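Local coordinates for protein glycerol-3-phosphate dehydrogenase [NAD(+)] 1 (Saccharomyces cerevisiae, PDB 4FGW) that catalyses the NAD-linked interconversion of dihydroxyacetone phosphate and glycerol 3-phosphate, driving the glycerol accumulation that protects yeast under hyperosmotic stress, at residues K51-N56 with A220-P225; G177-A182 with S194-A199; V213-L218 with V231-A236. All blocks are in the same frame, centred on the assembly; numbering follows the deposited sequence.

Overall arrangement
Contacts 1 and 2 lie in the Rossmann-type domain; contact 3 is at its last strand, where the chain passes into helix 235-257. Contacts 1 and 3 share helix 215-222, with centres about 15 Å apart. Contact 2, in the sheet beneath, has its centre about 13 Å from that of contact 1, F222 CD1 packing 3.6 Å from L179 CD1, and about 10 Å from that of contact 3, with a probable hydrogen bond of 2.8 Å from I232 N to V198 O. The S180 side chain is about 3 Å from that of K152, probably substrate-binding, and that of V52 about 6 Å from that of W45, a probable NAD(+)-binding residue; contact 3 lies away from these sites.

Contact 1 (K51-N56 with A220-P225); sequences KVVAEN and ALFHRP
R224 reaches from just past the end of helix 215-222 back to E55 and N56 on helix 44-59. From CB, its CG lies anti to the carbonyl carbon (chi1 -60°), and bends at chi2 and chi3 lay the guanidinium against E55. R224 CG meets V52 CG1 at 3.9 Å, and CD rests against the amide of N56. R224 NE then makes the strong bond, 2.7 Å to E55 OE1, which lies at the guanidinium edge and receives the proton on its anti lone pair. NH2 adds a weak bond to the same oxygen, and NH1 a weak one to N56 OD1. E55 CB covers one face of the group and P225 CD the opposite one. E55 OE1 is also bound by Y226 OH, while K51 NZ holds E55 OE2 from the syn side at 2.8 Å; K51 in turn pairs with E191, so the salt bridge is part of a wider charge network. An alanine at R224 is likely to leave E55 OE1 without its cationic mate and to uncover the N56 amide.

N56 ND2 serves two carbonyls at the end of the helix, L221 O at 2.7 Å and H223 O at 3.2 Å, approaching both from above the carbonyl plane. Underneath, V53 divides its methyls, CG1 going to L221 CD1 (3.8 Å) and CG2 to F222 CE1 (3.7 Å). H223, which turns the chain out of the helix, bonds E384 of the second subunit. Helices 44-59 and 215-222 pack side by side on one sheet whose parallel strands run in the order 3-2-1-4-5, as in Rossmann folds, and helix 44-59 is the one that starts at the glycine-rich, probably NAD-binding turn.

Contact 2 (G177-A182 with S194-A199); sequences GALSGA and SETTVA
Between A178 and A199, and again between S180 and T197, the flat groups that meet are backbone peptides, set side by side in an antiparallel ladder. L179 and V198 stand on one face of this sheet, with F222 packed against both; A178, S180, T197 and A199 stand on the other, where I238 of helix 235-257 touches A178, S180 and A199. Strand 146-149 bonds the other edge of 177-180, and strand 227-232 flanks 194-199.

The hydrogen-bonded pairs are A178 with A199 and S180 with T197. A178 N gives to A199 O, and A199 N returns a bond to A178 O, each at 2.8 Å. S180 N to T197 O and T197 N to S180 O are both 2.9 Å. L179 and V198 form the non-hydrogen-bonded pair between them. With CG turned opposite the backbone N (chi1 -175°), L179 brings CD1 to 3.8 Å from V198 CG2 and CD2 to 3.6 Å from T196 OG1.

Beyond the ladder a water bridges the two chain segments, giving to A182 O at 2.6 Å and accepting from E195 N at 3.0 Å. T197 OG1 is held by A297 N, and the E195 carboxylate by R270 of the second subunit.

Four backbone bonds across the ladder thus satisfy the facing polar atoms of A178, S180, T197 and A199, while G181 O, just past the strand, receives K152 NZ, consistent with the strand end helping to place that probable substrate-binding lysine.

Contact 3 (V213-L218 with V231-A236); sequences VDHKVL and VIEDVA
H215 and V231 bring together the helix and the second strand of a beta-alpha-beta unit (strand 194-199, helix 215-222, strand 227-232) in the Rossmann-type domain. The touch across the crossover is apolar. V231 CG1, anti to its own nitrogen (chi1 -163°), sits over one face of the H215 imidazole, a CH-pi contact 4.0 Å from the ring centroid and 29° off the normal. The same methyl of V231 reaches L218 CB at 4.1 Å, one helical turn on, so a single branch of the valine fills the angle between H215 and L218. V231 CG2 faces the helix backbone instead, 3.7 Å from H215 O.

At the rim of the imidazole, E233 CG lies near the ring plane, 3.6 Å from H215 CE1.

The polar contacts run outward from the pair or stay within one segment. H215 NE2 gives its hydrogen bond to Y200 O, on the loop leaving strand 194-199, and this tethers the start of the helix to the strand before it. I232 O is also close to NE2, but at a poor angle for bonding. D234 caps helix 235-257 through G237 N, and its other oxygen holds the backbone of R288. D214 likewise caps helix 215-222: its OD1 accepts from V217 N at 3.1 Å, with an N-H...O angle of 157°.

Contact 1 (K51-N56 with A220-P225)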
loop_
_atom_site.group_PDB
_atom_site.type_symbol
_atom_site.label_atom_id
_atom_site.label_comp_id
_atom_site.label_asym_id
_atom_site.label_seq_id
_atom_site.Cartn_x
_atom_site.Cartn_y
_atom_site.Cartn_z
ATOM N N LYS A 51 -2.861 5.788 28.610
ATOM C CA LYS A 51 -1.453 5.677 29.012
ATOM C C LYS A 51 -0.625 6.673 28.180
ATOM O O LYS A 51 0.225 7.374 28.736
ATOM C CB LYS A 51 -0.953 4.232 28.811
ATOM C CG LYS A 51 0.520 4.002 29.148
ATOM C CD LYS A 51 0.965 2.602 28.755
ATOM C CE LYS A 51 2.431 2.349 29.005
ATOM N NZ LYS A 51 3.290 2.898 27.926
ATOM N N VAL A 52 -0.900 6.735 26.854
ATOM C CA VAL A 52 -0.282 7.630 25.867
ATOM C C VAL A 52 -0.533 9.103 26.279
ATOM O O VAL A 52 0.408 9.906 26.328
ATOM C CB VAL A 52 -0.826 7.298 24.445
ATOM C CG1 VAL A 52 -0.564 8.421 23.442
ATOM C CG2 VAL A 52 -0.266 5.972 23.935
ATOM N N VAL A 53 -1.800 9.425 26.607
ATOM C CA VAL A 53 -2.264 10.747 27.031
ATOM C C VAL A 53 -1.658 11.155 28.393
ATOM O O VAL A 53 -1.167 12.280 28.510
ATOM C CB VAL A 53 -3.813 10.836 26.954
ATOM C CG1 VAL A 53 -4.366 11.991 27.777
ATOM C CG2 VAL A 53 -4.278 10.944 25.502
ATOM N N ALA A 54 -1.632 10.234 29.389
ATOM C CA ALA A 54 -1.047 10.494 30.716
ATOM C C ALA A 54 0.458 10.782 30.658
ATOM O O ALA A 54 0.954 11.607 31.432
ATOM C CB ALA A 54 -1.334 9.344 31.673
ATOM N N GLU A 55 1.170 10.112 29.734
ATOM C CA GLU A 55 2.603 10.291 29.496
ATOM C C GLU A 55 2.879 11.703 28.969
ATOM O O GLU A 55 3.835 12.347 29.407
ATOM C CB GLU A 55 3.111 9.249 28.482
ATOM C CG GLU A 55 3.429 7.893 29.091
ATOM C CD GLU A 55 3.606 6.757 28.102
ATOM O OE1 GLU A 55 3.868 7.031 26.909
ATOM O OE2 GLU A 55 3.488 5.585 28.524
ATOM N N ASN A 56 2.024 12.180 28.041
ATOM C CA ASN A 56 2.133 13.504 27.433
ATOM C C ASN A 56 1.705 14.643 28.351
ATOM O O ASN A 56 2.289 15.724 28.264
ATOM C CB ASN A 56 1.424 13.554 26.085
ATOM C CG ASN A 56 2.162 12.823 24.995
ATOM O OD1 ASN A 56 3.392 12.875 24.889
ATOM N ND2 ASN A 56 1.423 12.154 24.134
ATOM N N ALA A 220 0.777 17.270 20.399
ATOM C CA ALA A 220 1.410 17.157 21.710
ATOM C C ALA A 220 0.701 16.133 22.606
ATOM O O ALA A 220 1.367 15.460 23.389
ATOM C CB ALA A 220 1.448 18.518 22.392
ATOM N N LEU A 221 -0.637 16.009 22.478
ATOM C CA LEU A 221 -1.458 15.098 23.278
ATOM C C LEU A 221 -1.243 13.620 22.955
ATOM O O LEU A 221 -1.219 12.796 23.869
ATOM C CB LEU A 221 -2.957 15.467 23.156
ATOM C CG LEU A 221 -3.970 14.702 24.026
ATOM C CD1 LEU A 221 -3.714 14.921 25.508
ATOM C CD2 LEU A 221 -5.381 15.107 23.682
ATOM N N PHE A 222 -1.100 13.282 21.669
ATOM C CA PHE A 222 -0.980 11.891 21.248
ATOM C C PHE A 222 0.400 11.411 20.814
ATOM O O PHE A 222 0.679 10.215 20.944
ATOM C CB PHE A 222 -2.053 11.555 20.199
ATOM C CG PHE A 222 -3.478 11.776 20.652
ATOM C CD1 PHE A 222 -4.093 10.890 21.532
ATOM C CD2 PHE A 222 -4.213 12.863 20.185
ATOM C CE1 PHE A 222 -5.414 11.084 21.932
ATOM C CE2 PHE A 222 -5.536 13.059 20.591
ATOM C CZ PHE A 222 -6.124 12.171 21.465
ATOM N N HIS A 223 1.253 12.310 20.272
ATOM C CA HIS A 223 2.581 11.920 19.782
ATOM C C HIS A 223 3.513 11.389 20.865
ATOM O O HIS A 223 3.667 12.004 21.925
ATOM C CB HIS A 223 3.252 13.034 18.964
ATOM C CG HIS A 223 4.476 12.576 18.226
ATOM N ND1 HIS A 223 4.400 12.095 16.936
ATOM C CD2 HIS A 223 5.762 12.507 18.643
ATOM C CE1 HIS A 223 5.638 11.762 16.604
ATOM N NE2 HIS A 223 6.488 11.984 17.602
ATOM N N ARG A 224 4.130 10.233 20.579
ATOM C CA ARG A 224 5.106 9.562 21.445
ATOM C C ARG A 224 6.260 9.088 20.545
ATOM O O ARG A 224 6.020 8.898 19.352
ATOM C CB ARG A 224 4.473 8.343 22.170
ATOM C CG ARG A 224 3.273 8.630 23.082
ATOM C CD ARG A 224 3.563 9.558 24.261
ATOM N NE ARG A 224 4.522 8.998 25.216
ATOM C CZ ARG A 224 5.659 9.585 25.576
ATOM N NH1 ARG A 224 5.996 10.764 25.069
ATOM N NH2 ARG A 224 6.465 8.999 26.449
ATOM N N PRO A 225 7.490 8.846 21.062
ATOM C CA PRO A 225 8.566 8.341 20.180
ATOM C C PRO A 225 8.239 6.980 19.539
ATOM O O PRO A 225 8.654 6.712 18.409
ATOM C CB PRO A 225 9.786 8.266 21.109
ATOM C CG PRO A 225 9.460 9.197 22.256
ATOM C CD PRO A 225 7.981 9.034 22.445
#

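Contact 2 (G177-A182 with S194-A199)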
loop_
_atom_site.group_PDB
_atom_site.type_symbol
_atom_site.label_atom_id
_atom_site.label_comp_id
_atom_site.label_asym_id
_atom_site.label_seq_id
_atom_site.Cartn_x
_atom_site.Cartn_y
_atom_site.Cartn_z
ATOM N N GLY A 177 -13.396 15.100 16.629
ATOM C CA GLY A 177 -12.512 14.567 15.606
ATOM C C GLY A 177 -12.329 13.070 15.749
ATOM O O GLY A 177 -13.049 12.425 16.516
ATOM N N ALA A 178 -11.364 12.499 15.018
ATOM C CA ALA A 178 -11.107 11.057 15.076
ATOM C C ALA A 178 -9.627 10.699 15.160
ATOM O O ALA A 178 -8.781 11.498 14.777
ATOM C CB ALA A 178 -11.765 10.352 13.898
ATOM N N LEU A 179 -9.327 9.518 15.728
ATOM C CA LEU A 179 -7.990 8.938 15.848
ATOM C C LEU A 179 -8.076 7.531 15.245
ATOM O O LEU A 179 -8.871 6.711 15.712
ATOM C CB LEU A 179 -7.520 8.883 17.321
ATOM C CG LEU A 179 -6.078 8.400 17.584
ATOM C CD1 LEU A 179 -5.484 9.084 18.776
ATOM C CD2 LEU A 179 -6.012 6.873 17.777
ATOM N N SER A 180 -7.283 7.274 14.182
ATOM C CA SER A 180 -7.238 5.979 13.479
ATOM C C SER A 180 -5.910 5.795 12.741
ATOM O O SER A 180 -5.380 6.740 12.181
ATOM C CB SER A 180 -8.410 5.861 12.506
ATOM O OG SER A 180 -8.644 4.528 12.086
ATOM N N GLY A 181 -5.387 4.582 12.751
ATOM C CA GLY A 181 -4.139 4.258 12.065
ATOM C C GLY A 181 -3.853 2.775 12.052
ATOM O O GLY A 181 -4.637 1.993 12.586
ATOM N N ALA A 182 -2.741 2.370 11.410
ATOM C CA ALA A 182 -2.305 0.972 11.377
ATOM C C ALA A 182 -1.665 0.663 12.756
ATOM O O ALA A 182 -0.462 0.845 12.980
ATOM C CB ALA A 182 -1.308 0.766 10.247
ATOM N N SER A 194 4.671 2.140 15.982
ATOM C CA SER A 194 3.594 2.218 15.004
ATOM C C SER A 194 3.205 3.692 14.845
ATOM O O SER A 194 3.814 4.569 15.471
ATOM C CB SER A 194 2.389 1.362 15.409
ATOM O OG SER A 194 1.790 1.785 16.624
ATOM N N GLU A 195 2.216 3.964 13.977
ATOM C CA GLU A 195 1.745 5.314 13.716
ATOM C C GLU A 195 0.237 5.399 13.860
ATOM O O GLU A 195 -0.462 4.376 13.874
ATOM C CB GLU A 195 2.115 5.748 12.287
ATOM C CG GLU A 195 3.598 5.773 11.954
ATOM C CD GLU A 195 3.890 6.250 10.544
ATOM O OE1 GLU A 195 4.776 7.117 10.383
ATOM O OE2 GLU A 195 3.213 5.780 9.604
ATOM N N THR A 196 -0.263 6.645 13.913
ATOM C CA THR A 196 -1.683 6.965 13.886
ATOM C C THR A 196 -1.914 8.324 13.252
ATOM O O THR A 196 -1.035 9.194 13.280
ATOM C CB THR A 196 -2.386 6.801 15.260
ATOM O OG1 THR A 196 -3.751 6.482 15.018
ATOM C CG2 THR A 196 -2.316 8.062 16.135
ATOM N N THR A 197 -3.123 8.496 12.702
ATOM C CA THR A 197 -3.595 9.765 12.177
ATOM C C THR A 197 -4.619 10.267 13.195
ATOM O O THR A 197 -5.400 9.478 13.739
ATOM C CB THR A 197 -4.277 9.619 10.810
ATOM O OG1 THR A 197 -3.630 8.630 10.015
ATOM C CG2 THR A 197 -4.356 10.936 10.067
ATOM N N VAL A 198 -4.570 11.578 13.469
ATOM C CA VAL A 198 -5.533 12.292 14.287
ATOM C C VAL A 198 -6.132 13.339 13.346
ATOM O O VAL A 198 -5.395 14.131 12.755
ATOM C CB VAL A 198 -4.955 12.919 15.589
ATOM C CG1 VAL A 198 -6.045 13.672 16.357
ATOM C CG2 VAL A 198 -4.328 11.855 16.481
ATOM N N ALA A 199 -7.462 13.307 13.167
ATOM C CA ALA A 199 -8.165 14.264 12.313
ATOM C C ALA A 199 -9.119 15.104 13.128
ATOM O O ALA A 199 -9.831 14.576 13.979
ATOM C CB ALA A 199 -8.896 13.550 11.199
HETATM O O HOH W 1 1.676 1.888 11.890
#

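Contact 3 (V213-L218 with V231-A236)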
loop_
_atom_site.group_PDB
_atom_site.type_symbol
_atom_site.label_atom_id
_atom_site.label_comp_id
_atom_site.label_asym_id
_atom_site.label_seq_id
_atom_site.Cartn_x
_atom_site.Cartn_y
_atom_site.Cartn_z
ATOM N N VAL A 213 -8.332 23.880 21.716
ATOM C CA VAL A 213 -7.543 22.860 21.041
ATOM C C VAL A 213 -7.414 23.104 19.536
ATOM O O VAL A 213 -8.395 23.410 18.855
ATOM C CB VAL A 213 -7.821 21.372 21.462
ATOM C CG1 VAL A 213 -8.959 21.251 22.472
ATOM C CG2 VAL A 213 -8.030 20.438 20.265
ATOM N N ASP A 214 -6.172 23.014 19.052
ATOM C CA ASP A 214 -5.784 23.134 17.655
ATOM C C ASP A 214 -4.958 21.885 17.319
ATOM O O ASP A 214 -4.869 20.976 18.150
ATOM C CB ASP A 214 -5.002 24.450 17.397
ATOM C CG ASP A 214 -3.849 24.777 18.341
ATOM O OD1 ASP A 214 -3.290 23.836 18.951
ATOM O OD2 ASP A 214 -3.479 25.970 18.435
ATOM N N HIS A 215 -4.356 21.834 16.124
ATOM C CA HIS A 215 -3.553 20.688 15.700
ATOM C C HIS A 215 -2.260 20.517 16.484
ATOM O O HIS A 215 -1.789 19.391 16.620
ATOM C CB HIS A 215 -3.317 20.716 14.188
ATOM C CG HIS A 215 -4.563 20.483 13.390
ATOM N ND1 HIS A 215 -4.561 20.585 12.015
ATOM C CD2 HIS A 215 -5.810 20.149 13.801
ATOM C CE1 HIS A 215 -5.801 20.325 11.635
ATOM N NE2 HIS A 215 -6.586 20.058 12.677
ATOM N N LYS A 216 -1.713 21.617 17.029
ATOM C CA LYS A 216 -0.499 21.615 17.850
ATOM C C LYS A 216 -0.759 20.904 19.184
ATOM O O LYS A 216 0.064 20.094 19.615
ATOM C CB LYS A 216 0.014 23.050 18.085
ATOM C CG LYS A 216 0.674 23.686 16.859
ATOM C CD LYS A 216 2.005 24.368 17.191
ATOM C CE LYS A 216 1.875 25.817 17.606
ATOM N NZ LYS A 216 3.205 26.446 17.832
ATOM N N VAL A 217 -1.919 21.203 19.820
ATOM C CA VAL A 217 -2.363 20.612 21.087
ATOM C C VAL A 217 -2.586 19.096 20.893
ATOM O O VAL A 217 -2.109 18.301 21.708
ATOM C CB VAL A 217 -3.600 21.362 21.661
ATOM C CG1 VAL A 217 -4.300 20.560 22.753
ATOM C CG2 VAL A 217 -3.211 22.745 22.184
ATOM N N LEU A 218 -3.252 18.711 19.781
ATOM C CA LEU A 218 -3.530 17.315 19.421
ATOM C C LEU A 218 -2.269 16.525 19.096
ATOM O O LEU A 218 -2.206 15.340 19.420
ATOM C CB LEU A 218 -4.552 17.208 18.277
ATOM C CG LEU A 218 -5.973 17.688 18.604
ATOM C CD1 LEU A 218 -6.795 17.783 17.363
ATOM C CD2 LEU A 218 -6.659 16.794 19.635
ATOM N N VAL A 231 -1.361 14.930 12.382
ATOM C CA VAL A 231 -2.616 15.645 12.621
ATOM C C VAL A 231 -3.105 16.330 11.347
ATOM O O VAL A 231 -2.378 17.120 10.743
ATOM C CB VAL A 231 -2.583 16.617 13.833
ATOM C CG1 VAL A 231 -4.000 16.999 14.262
ATOM C CG2 VAL A 231 -1.820 16.016 15.005
ATOM N N ILE A 232 -4.342 16.011 10.941
ATOM C CA ILE A 232 -4.990 16.555 9.741
ATOM C C ILE A 232 -6.402 17.063 10.068
ATOM O O ILE A 232 -6.816 17.021 11.229
ATOM C CB ILE A 232 -4.973 15.529 8.558
ATOM C CG1 ILE A 232 -5.751 14.232 8.898
ATOM C CG2 ILE A 232 -3.537 15.240 8.087
ATOM C CD1 ILE A 232 -6.273 13.454 7.712
ATOM N N GLU A 233 -7.135 17.530 9.048
ATOM C CA GLU A 233 -8.506 18.032 9.174
ATOM C C GLU A 233 -9.545 16.973 8.797
ATOM O O GLU A 233 -10.578 16.875 9.452
ATOM C CB GLU A 233 -8.707 19.274 8.289
ATOM C CG GLU A 233 -8.128 20.548 8.870
ATOM C CD GLU A 233 -9.004 21.765 8.650
ATOM O OE1 GLU A 233 -8.761 22.494 7.662
ATOM O OE2 GLU A 233 -9.943 21.980 9.453
ATOM N N ASP A 234 -9.272 16.204 7.725
ATOM C CA ASP A 234 -10.168 15.211 7.140
ATOM C C ASP A 234 -10.625 14.072 8.067
ATOM O O ASP A 234 -10.084 12.962 8.025
ATOM C CB ASP A 234 -9.620 14.732 5.779
ATOM C CG ASP A 234 -10.578 13.938 4.906
ATOM O OD1 ASP A 234 -11.777 13.856 5.252
ATOM O OD2 ASP A 234 -10.126 13.398 3.875
ATOM N N VAL A 235 -11.664 14.362 8.887
ATOM C CA VAL A 235 -12.306 13.429 9.820
ATOM C C VAL A 235 -13.032 12.322 9.033
ATOM O O VAL A 235 -12.989 11.162 9.437
ATOM C CB VAL A 235 -13.234 14.157 10.852
ATOM C CG1 VAL A 235 -14.028 13.171 11.703
ATOM C CG2 VAL A 235 -12.437 15.103 11.745
ATOM N N ALA A 236 -13.680 12.677 7.910
ATOM C CA ALA A 236 -14.404 11.723 7.067
ATOM C C ALA A 236 -13.479 10.648 6.443
ATOM O O ALA A 236 -13.772 9.458 6.578
ATOM C CB ALA A 236 -15.173 12.463 5.988
#